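Local coordinates for NAD(P)H-hydrate epimerase (Saccharomyces cerevisiae, PDB 1JZT), which catalyses the epimerisation of the R and S forms of damaged, hydrated NADH and NADPH, so that both can be repaired, and binds one potassium ion per subunit, at residues A139-G142 against F143-P147; V6-S9 against K10-A13; Q104-H107 against Q108-F112; A78-L81 against K82-Y86. All coordinates share one frame; numbering follows the deposited sequence.

Interaction 1: A139-G142 against F143-P147; sequences AIFG and FSFKP
Phe141 and Phe145 meet across a type I beta turn that runs from Gly142 to Phe145, in the loop after strand 133-139 of the Rossmann-like YjeF N-terminal fold. The turn is closed by Phe145 N, which donates to Gly142 O at 2.9 Å with an N-H...O angle of 146°; the donor sits above the carbonyl plane.

The side chain of Phe145 can be followed outward from this bond. Its CB rests 3.2 Å from Gly142 O and also reaches Phe141 CB at 4.0 Å. A chi1 of 171° puts CG opposite the backbone N and beside the carbonyl carbon, which carries the ring to Phe141, whose side chain it crosses at a slant. There Phe145 CD1 approaches Phe141 CD2 to 4.0 Å and the CB and CG of Phe141 almost as closely. Beyond CD1 the two rings separate: their planes are nearly parallel, at 15°, but slid apart, so they barely overlap. On one face of the Phe145 ring, toward its rim, lies Pro147 N.

The Phe141 ring also forms an edge-to-face pair with Phe153, while Phe141 N bonds to Thr176 OG1. Gly142 to Pro147 are predicted to bind (6S)-NADPHX, so the turn probably shapes one wall of that site. The Phe143 ring packs on Ala12 and Asp16 of helix 9-19, while Phe143 CB stays 3.7 Å from Gly142 C.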
# COMPACT_ATOMS: atom_id res chain seq x y z
N ALA A 139 1.47 -4.76 0.40
CA ALA A 139 0.38 -4.53 -0.54
C ALA A 139 -0.32 -5.86 -0.81
O ALA A 139 -0.71 -6.16 -1.94
CB ALA A 139 0.93 -3.94 -1.85
N ILE A 140 -0.49 -6.67 0.24
CA ILE A 140 -1.13 -7.97 0.09
C ILE A 140 -2.64 -7.85 -0.12
O ILE A 140 -3.14 -8.12 -1.21
CB ILE A 140 -0.85 -8.91 1.30
CG1 ILE A 140 0.60 -9.38 1.28
CG2 ILE A 140 -1.70 -10.17 1.21
CD1 ILE A 140 1.60 -8.30 1.45
N PHE A 141 -3.37 -7.46 0.93
CA PHE A 141 -4.83 -7.30 0.82
C PHE A 141 -5.31 -5.93 1.27
O PHE A 141 -4.80 -5.37 2.23
CB PHE A 141 -5.55 -8.38 1.64
CG PHE A 141 -5.43 -9.76 1.06
CD1 PHE A 141 -5.80 -10.00 -0.26
CD2 PHE A 141 -4.94 -10.81 1.82
CE1 PHE A 141 -5.68 -11.27 -0.81
CE2 PHE A 141 -4.82 -12.09 1.28
CZ PHE A 141 -5.18 -12.32 -0.04
N GLY A 142 -6.31 -5.42 0.56
CA GLY A 142 -6.88 -4.12 0.87
C GLY A 142 -8.17 -4.16 1.66
O GLY A 142 -8.53 -5.18 2.25
N PHE A 143 -8.90 -3.05 1.67
CA PHE A 143 -10.14 -2.94 2.43
C PHE A 143 -11.21 -3.99 2.12
O PHE A 143 -12.19 -4.12 2.86
CB PHE A 143 -10.73 -1.53 2.29
CG PHE A 143 -11.39 -1.26 0.97
CD1 PHE A 143 -12.69 -1.70 0.73
CD2 PHE A 143 -10.72 -0.55 -0.02
CE1 PHE A 143 -13.31 -1.43 -0.49
CE2 PHE A 143 -11.33 -0.28 -1.24
CZ PHE A 143 -12.63 -0.72 -1.48
N SER A 144 -11.02 -4.74 1.03
CA SER A 144 -11.96 -5.78 0.63
C SER A 144 -11.61 -7.12 1.27
O SER A 144 -12.22 -8.15 0.96
CB SER A 144 -11.94 -5.95 -0.89
OG SER A 144 -10.66 -6.40 -1.31
N PHE A 145 -10.63 -7.11 2.16
CA PHE A 145 -10.19 -8.32 2.85
C PHE A 145 -11.27 -8.92 3.74
O PHE A 145 -11.97 -8.20 4.45
CB PHE A 145 -8.94 -8.03 3.70
CG PHE A 145 -8.55 -9.17 4.61
CD1 PHE A 145 -8.20 -10.41 4.08
CD2 PHE A 145 -8.53 -9.00 5.99
CE1 PHE A 145 -7.85 -11.48 4.92
CE2 PHE A 145 -8.18 -10.05 6.84
CZ PHE A 145 -7.84 -11.29 6.30
N LYS A 146 -11.39 -10.24 3.71
CA LYS A 146 -12.36 -10.95 4.53
C LYS A 146 -11.74 -12.26 5.02
O LYS A 146 -11.40 -13.12 4.21
CB LYS A 146 -13.63 -11.24 3.74
CG LYS A 146 -14.41 -9.99 3.32
N PRO A 147 -11.59 -12.41 6.34
CA PRO A 147 -11.01 -13.62 6.93
C PRO A 147 -11.89 -14.85 6.69
O PRO A 147 -13.07 -14.72 6.38
CB PRO A 147 -10.89 -13.27 8.41
CG PRO A 147 -12.06 -12.36 8.62
CD PRO A 147 -11.99 -11.46 7.40

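Interaction 2: V6-S9 against K10-A13; sequences VVSS and KLAA
The backbone passes from the extended angles of Val7 through Ser8 into helix 9-19, where Ala12 N donates to Ser8 O at 2.9 Å and Ala13 N to Ser9 O at 3.0 Å, the first i to i+4 bonds of the helix. The motif is a serine N-cap: Ser8 OG accepts from Leu11 N at 3.2 Å along a nearly straight N-H...O line of 169°. Its chi1 of 64° sets OG between the backbone N and the carbonyl carbon, turned forward over the first helical turn. Ser8 thus serves the helix start twice, through its hydroxyl and through its carbonyl. An alanine here would take away the hydroxyl and is likely to leave Leu11 N without its capping acceptor, weakening the first turn.

The side chain of Leu11 folds back over the cap, and its CD1 lies 3.0 Å from Ser8 OG, a close approach of a methyl to the hydroxyl. Val7 crosses Leu11 at about a right angle; elsewhere its side chain packs on Val200 and Phe232, and its backbone is hydrogen-bonded to that of Pro201.

The Ser9 side chain leaves the helix start, and its OG is bonded to Asp181 OD2. The methyl of Ala12 sits 3.4 Å from Ser9 O and also touches Phe143 of the predicted substrate site. The tightest apolar point is Val7 CG1 against Leu11 CB, at 3.3 Å, closer than carbons usually come.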
# COMPACT_ATOMS: atom_id res chain seq x y z
N VAL A 6 -13.22 8.52 9.61
CA VAL A 6 -13.03 7.29 8.85
C VAL A 6 -14.30 6.84 8.14
O VAL A 6 -15.39 7.32 8.44
CB VAL A 6 -12.55 6.14 9.77
CG1 VAL A 6 -11.19 6.46 10.34
CG2 VAL A 6 -13.56 5.93 10.90
N VAL A 7 -14.14 5.92 7.20
CA VAL A 7 -15.26 5.39 6.45
C VAL A 7 -15.26 3.86 6.53
O VAL A 7 -14.22 3.22 6.37
CB VAL A 7 -15.17 5.82 4.97
CG1 VAL A 7 -16.25 5.13 4.16
CG2 VAL A 7 -15.33 7.33 4.87
N SER A 8 -16.43 3.29 6.79
CA SER A 8 -16.60 1.84 6.91
C SER A 8 -16.21 1.13 5.62
O SER A 8 -16.22 1.74 4.55
CB SER A 8 -18.07 1.52 7.20
OG SER A 8 -18.88 1.92 6.10
N SER A 9 -15.87 -0.15 5.71
CA SER A 9 -15.49 -0.90 4.52
C SER A 9 -16.66 -0.95 3.54
O SER A 9 -16.47 -0.95 2.32
CB SER A 9 -15.06 -2.33 4.89
OG SER A 9 -16.10 -3.03 5.54
N LYS A 10 -17.88 -0.97 4.08
CA LYS A 10 -19.08 -1.01 3.24
C LYS A 10 -19.16 0.24 2.36
O LYS A 10 -19.31 0.14 1.14
CB LYS A 10 -20.33 -1.10 4.12
CG LYS A 10 -21.64 -1.06 3.34
CD LYS A 10 -22.83 -1.01 4.29
CE LYS A 10 -24.14 -0.96 3.53
NZ LYS A 10 -24.32 -2.17 2.68
N LEU A 11 -19.06 1.42 2.97
CA LEU A 11 -19.11 2.66 2.20
C LEU A 11 -17.89 2.77 1.28
O LEU A 11 -17.99 3.33 0.19
CB LEU A 11 -19.17 3.87 3.13
CG LEU A 11 -20.55 4.22 3.68
CD1 LEU A 11 -21.11 3.04 4.46
CD2 LEU A 11 -20.45 5.45 4.57
N ALA A 12 -16.76 2.24 1.73
CA ALA A 12 -15.53 2.29 0.93
C ALA A 12 -15.76 1.59 -0.41
O ALA A 12 -15.30 2.05 -1.45
CB ALA A 12 -14.39 1.63 1.68
N ALA A 13 -16.49 0.47 -0.36
CA ALA A 13 -16.80 -0.29 -1.57
C ALA A 13 -17.77 0.51 -2.44
O ALA A 13 -17.66 0.51 -3.66
CB ALA A 13 -17.41 -1.63 -1.19

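Interaction 3: Q104-H107 against Q108-F112; sequences QLVH and QLNFF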
# COMPACT_ATOMS: atom_id res chain seq x y z
N GLN A 104 -0.06 -5.78 -17.55
CA GLN A 104 0.58 -4.62 -18.14
C GLN A 104 1.47 -3.92 -17.11
O GLN A 104 2.56 -3.44 -17.44
CB GLN A 104 -0.47 -3.65 -18.68
CG GLN A 104 -1.31 -4.20 -19.83
CD GLN A 104 -2.43 -3.26 -20.22
OE1 GLN A 104 -3.24 -2.85 -19.38
NE2 GLN A 104 -2.51 -2.93 -21.51
N LEU A 105 1.00 -3.88 -15.86
CA LEU A 105 1.78 -3.24 -14.80
C LEU A 105 3.09 -4.01 -14.57
O LEU A 105 4.11 -3.41 -14.23
CB LEU A 105 0.95 -3.17 -13.50
CG LEU A 105 -0.16 -2.10 -13.47
CD1 LEU A 105 -1.00 -2.24 -12.22
CD2 LEU A 105 0.47 -0.71 -13.54
N VAL A 106 3.05 -5.32 -14.79
CA VAL A 106 4.25 -6.14 -14.63
C VAL A 106 5.22 -5.87 -15.78
O VAL A 106 6.44 -5.79 -15.57
CB VAL A 106 3.90 -7.65 -14.59
CG1 VAL A 106 5.18 -8.50 -14.64
CG2 VAL A 106 3.13 -7.96 -13.32
N HIS A 107 4.70 -5.71 -16.98
CA HIS A 107 5.56 -5.41 -18.12
C HIS A 107 6.23 -4.06 -17.88
O HIS A 107 7.39 -3.87 -18.24
CB HIS A 107 4.75 -5.38 -19.42
CG HIS A 107 4.31 -6.74 -19.89
ND1 HIS A 107 3.57 -6.92 -21.04
CD2 HIS A 107 4.53 -7.97 -19.37
CE1 HIS A 107 3.35 -8.22 -21.21
NE2 HIS A 107 3.92 -8.87 -20.22
N GLN A 108 5.51 -3.13 -17.27
CA GLN A 108 6.08 -1.82 -16.99
C GLN A 108 7.24 -1.94 -16.00
O GLN A 108 8.20 -1.18 -16.07
CB GLN A 108 4.99 -0.89 -16.45
CG GLN A 108 3.93 -0.54 -17.51
CD GLN A 108 2.65 0.00 -16.91
OE1 GLN A 108 2.68 0.76 -15.94
NE2 GLN A 108 1.52 -0.37 -17.49
N LEU A 109 7.16 -2.91 -15.09
CA LEU A 109 8.24 -3.11 -14.13
C LEU A 109 9.47 -3.68 -14.84
O LEU A 109 10.60 -3.29 -14.56
CB LEU A 109 7.78 -4.04 -13.00
CG LEU A 109 6.76 -3.43 -12.03
CD1 LEU A 109 6.26 -4.47 -11.04
CD2 LEU A 109 7.41 -2.27 -11.27
N ASN A 110 9.24 -4.59 -15.79
CA ASN A 110 10.35 -5.18 -16.54
C ASN A 110 11.05 -4.06 -17.31
O ASN A 110 12.28 -4.00 -17.37
CB ASN A 110 9.84 -6.24 -17.52
CG ASN A 110 9.07 -7.34 -16.83
OD1 ASN A 110 9.38 -7.72 -15.70
ND2 ASN A 110 8.06 -7.88 -17.51
N PHE A 111 10.24 -3.18 -17.89
CA PHE A 111 10.73 -2.03 -18.65
C PHE A 111 11.72 -1.21 -17.83
O PHE A 111 12.71 -0.70 -18.36
CB PHE A 111 9.54 -1.16 -19.07
CG PHE A 111 9.91 0.01 -19.93
CD1 PHE A 111 10.76 -0.15 -21.03
CD2 PHE A 111 9.35 1.26 -19.69
CE1 PHE A 111 11.04 0.92 -21.87
CE2 PHE A 111 9.64 2.34 -20.53
CZ PHE A 111 10.48 2.17 -21.62
N PHE A 112 11.45 -1.08 -16.54
CA PHE A 112 12.30 -0.32 -15.62
C PHE A 112 13.31 -1.19 -14.89
O PHE A 112 13.98 -0.74 -13.96
CB PHE A 112 11.45 0.44 -14.61
CG PHE A 112 10.98 1.77 -15.11
CD1 PHE A 112 11.80 2.89 -15.01
CD2 PHE A 112 9.75 1.89 -15.75
CE1 PHE A 112 11.41 4.11 -15.55
CE2 PHE A 112 9.35 3.11 -16.30
CZ PHE A 112 10.18 4.22 -16.19
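The imidazole of His107 and the amide of Asn110 meet obliquely on helix 100-111, at its exposed side, their planes 38° apart and Asn110 ND2 4.0 Å from His107 CD2. The Phe112 ring has Gln108 O at its edge, in plane.

A second amide, that of Gln108, lies back along the preceding turn. With CG opposite the carbonyl carbon (chi1 -67°) and the chain extended beyond it, Gln108 CG passes 3.2 Å from Gln104 O. The amide then spreads its two ends: NE2 lies by the Gln104 backbone and reaches Gln104 CB at 4.0 Å, while OE1 meets the methyl Leu105 CD2 at 3.6 Å. The same amide packs on Arg79 of helix 69-83. An alanine here would remove the amide and would probably leave Leu105 CD2 and Arg79 without the group they pack against.

Beneath these side chains the helix is regular. Gln108 N donates to Gln104 O and Phe111 N to His107 O, both at 3.0 Å, the latter with an angle of 160°. Leu109 N makes a bond to Leu105 O and a weak one to Val106 O. Phe112 is the first residue to leave helical angles.

The helix is the connection of a beta-alpha-beta unit between strands 88-91 and 116-117. Against helix 69-83, Leu105 packs on Val76 and Arg79, and Leu109 on Ala78 and Arg79; Leu109 also meets Val114, and Val106 meets Tyr92, in the loops that follow helix 100-111 and strand 88-91.

Interaction 4: A78-L81 against K82-Y86; sequences ARHL and KLFGY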
# COMPACT_ATOMS: atom_id res chain seq x y z
N ALA A 78 6.06 0.35 -6.93
CA ALA A 78 7.39 -0.15 -7.24
C ALA A 78 8.05 0.60 -8.40
O ALA A 78 9.25 0.87 -8.36
CB ALA A 78 7.32 -1.64 -7.54
N ARG A 79 7.28 0.93 -9.43
CA ARG A 79 7.82 1.65 -10.59
C ARG A 79 8.22 3.08 -10.21
O ARG A 79 9.28 3.56 -10.60
CB ARG A 79 6.79 1.65 -11.74
CG ARG A 79 7.08 2.65 -12.89
CD ARG A 79 6.26 2.28 -14.14
NE ARG A 79 4.90 1.88 -13.79
CZ ARG A 79 3.92 2.73 -13.50
NH1 ARG A 79 4.14 4.04 -13.51
NH2 ARG A 79 2.73 2.26 -13.16
N HIS A 80 7.38 3.76 -9.43
CA HIS A 80 7.73 5.12 -9.03
C HIS A 80 8.95 5.13 -8.12
O HIS A 80 9.79 6.03 -8.22
CB HIS A 80 6.53 5.80 -8.35
CG HIS A 80 5.49 6.24 -9.33
ND1 HIS A 80 5.65 7.35 -10.14
CD2 HIS A 80 4.31 5.68 -9.69
CE1 HIS A 80 4.62 7.44 -10.96
NE2 HIS A 80 3.79 6.44 -10.71
N LEU A 81 9.07 4.13 -7.25
CA LEU A 81 10.22 4.05 -6.35
C LEU A 81 11.51 3.88 -7.15
O LEU A 81 12.56 4.40 -6.76
CB LEU A 81 10.07 2.88 -5.38
CG LEU A 81 9.06 3.07 -4.25
CD1 LEU A 81 8.90 1.77 -3.47
CD2 LEU A 81 9.53 4.20 -3.35
N LYS A 82 11.42 3.15 -8.25
CA LYS A 82 12.59 2.95 -9.10
C LYS A 82 12.96 4.31 -9.70
O LYS A 82 14.12 4.69 -9.71
CB LYS A 82 12.27 1.94 -10.22
CG LYS A 82 13.44 1.62 -11.13
CD LYS A 82 14.53 0.86 -10.40
CE LYS A 82 15.71 0.56 -11.30
NZ LYS A 82 16.74 -0.21 -10.56
N LEU A 83 11.96 5.04 -10.18
CA LEU A 83 12.20 6.35 -10.75
C LEU A 83 12.73 7.32 -9.69
O LEU A 83 13.57 8.17 -9.99
CB LEU A 83 10.92 6.90 -11.39
CG LEU A 83 10.59 6.28 -12.76
CD1 LEU A 83 9.10 6.25 -12.98
CD2 LEU A 83 11.31 7.07 -13.85
N PHE A 84 12.25 7.17 -8.46
CA PHE A 84 12.67 8.03 -7.36
C PHE A 84 14.09 7.76 -6.86
O PHE A 84 14.61 8.50 -6.01
CB PHE A 84 11.69 7.93 -6.18
CG PHE A 84 10.31 8.45 -6.46
CD1 PHE A 84 10.08 9.33 -7.53
CD2 PHE A 84 9.23 8.08 -5.66
CE1 PHE A 84 8.80 9.82 -7.79
CE2 PHE A 84 7.95 8.57 -5.91
CZ PHE A 84 7.73 9.44 -6.98
N GLY A 85 14.73 6.71 -7.37
CA GLY A 85 16.09 6.43 -6.95
C GLY A 85 16.29 5.25 -6.01
O GLY A 85 17.41 4.99 -5.58
N TYR A 86 15.21 4.54 -5.69
CA TYR A 86 15.32 3.39 -4.80
C TYR A 86 15.57 2.09 -5.58
O TYR A 86 15.54 2.08 -6.81
CB TYR A 86 14.05 3.24 -3.95
CG TYR A 86 13.82 4.39 -3.00
CD1 TYR A 86 13.35 5.62 -3.47
CD2 TYR A 86 14.12 4.28 -1.64
CE1 TYR A 86 13.18 6.70 -2.62
CE2 TYR A 86 13.96 5.36 -0.77
CZ TYR A 86 13.50 6.57 -1.26
OH TYR A 86 13.37 7.65 -0.43
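Leu81 and Tyr86 meet at the C-terminal end of helix 69-83, where a Schellman motif turns the chain toward strand 88-91 of a beta-alpha-beta unit. Gly85, at a phi of 106° where a CB would jam against the preceding carbonyl O, takes the chain out of the helix, and Tyr86 N donates to Leu81 O at 2.9 Å.

On the packed side, Leu81 CD2 lies over one face of the tyrosine ring, 4.1 Å from Tyr86 CD1, while Leu81 O is at that ring's edge, in its plane. Helix 28-46 covers this side through Val43 and Cys44, and Tyr86 OH bonds to Phe47 O. His80 and Phe84 both touch Ala40 of the same helix; His80 NE2 bonds to Glu33, which also forms a salt bridge with Arg79.

The looser side carries Leu83, exposed yet in contact with Phe112; its CD1 lies 4.1 Å from CG of the buried Arg79 beside it.

The closest packing is round His80 O, which accepts from Phe84 N at 2.7 Å. A chi1 of -66°, with CG opposite the carbonyl carbon, brings the Phe84 ring onto this oxygen: His80 O sits over one face, 3.0 Å from Phe84 CG.

Overall arrangement
Along the chain the order is interaction 2, interaction 4, interaction 3, interaction 1, each closing before the next opens. Interactions 3 and 4 lie on adjacent helices, 100-111 and 69-83, with centres about 12 Å apart and in direct contact; these helices link consecutive parallel strands of the Rossmann-like sheet. Interactions 1 and 2, with centres about 13 Å apart, touch where Phe143 CE1 meets Ala13 N. The two pairs are well separated, about 24 to 31 Å between centres. Interaction 1 holds residues of the predicted substrate site and interaction 2 packs on one of them, while Leu105 of interaction 3 comes close to Gly72 of the same site.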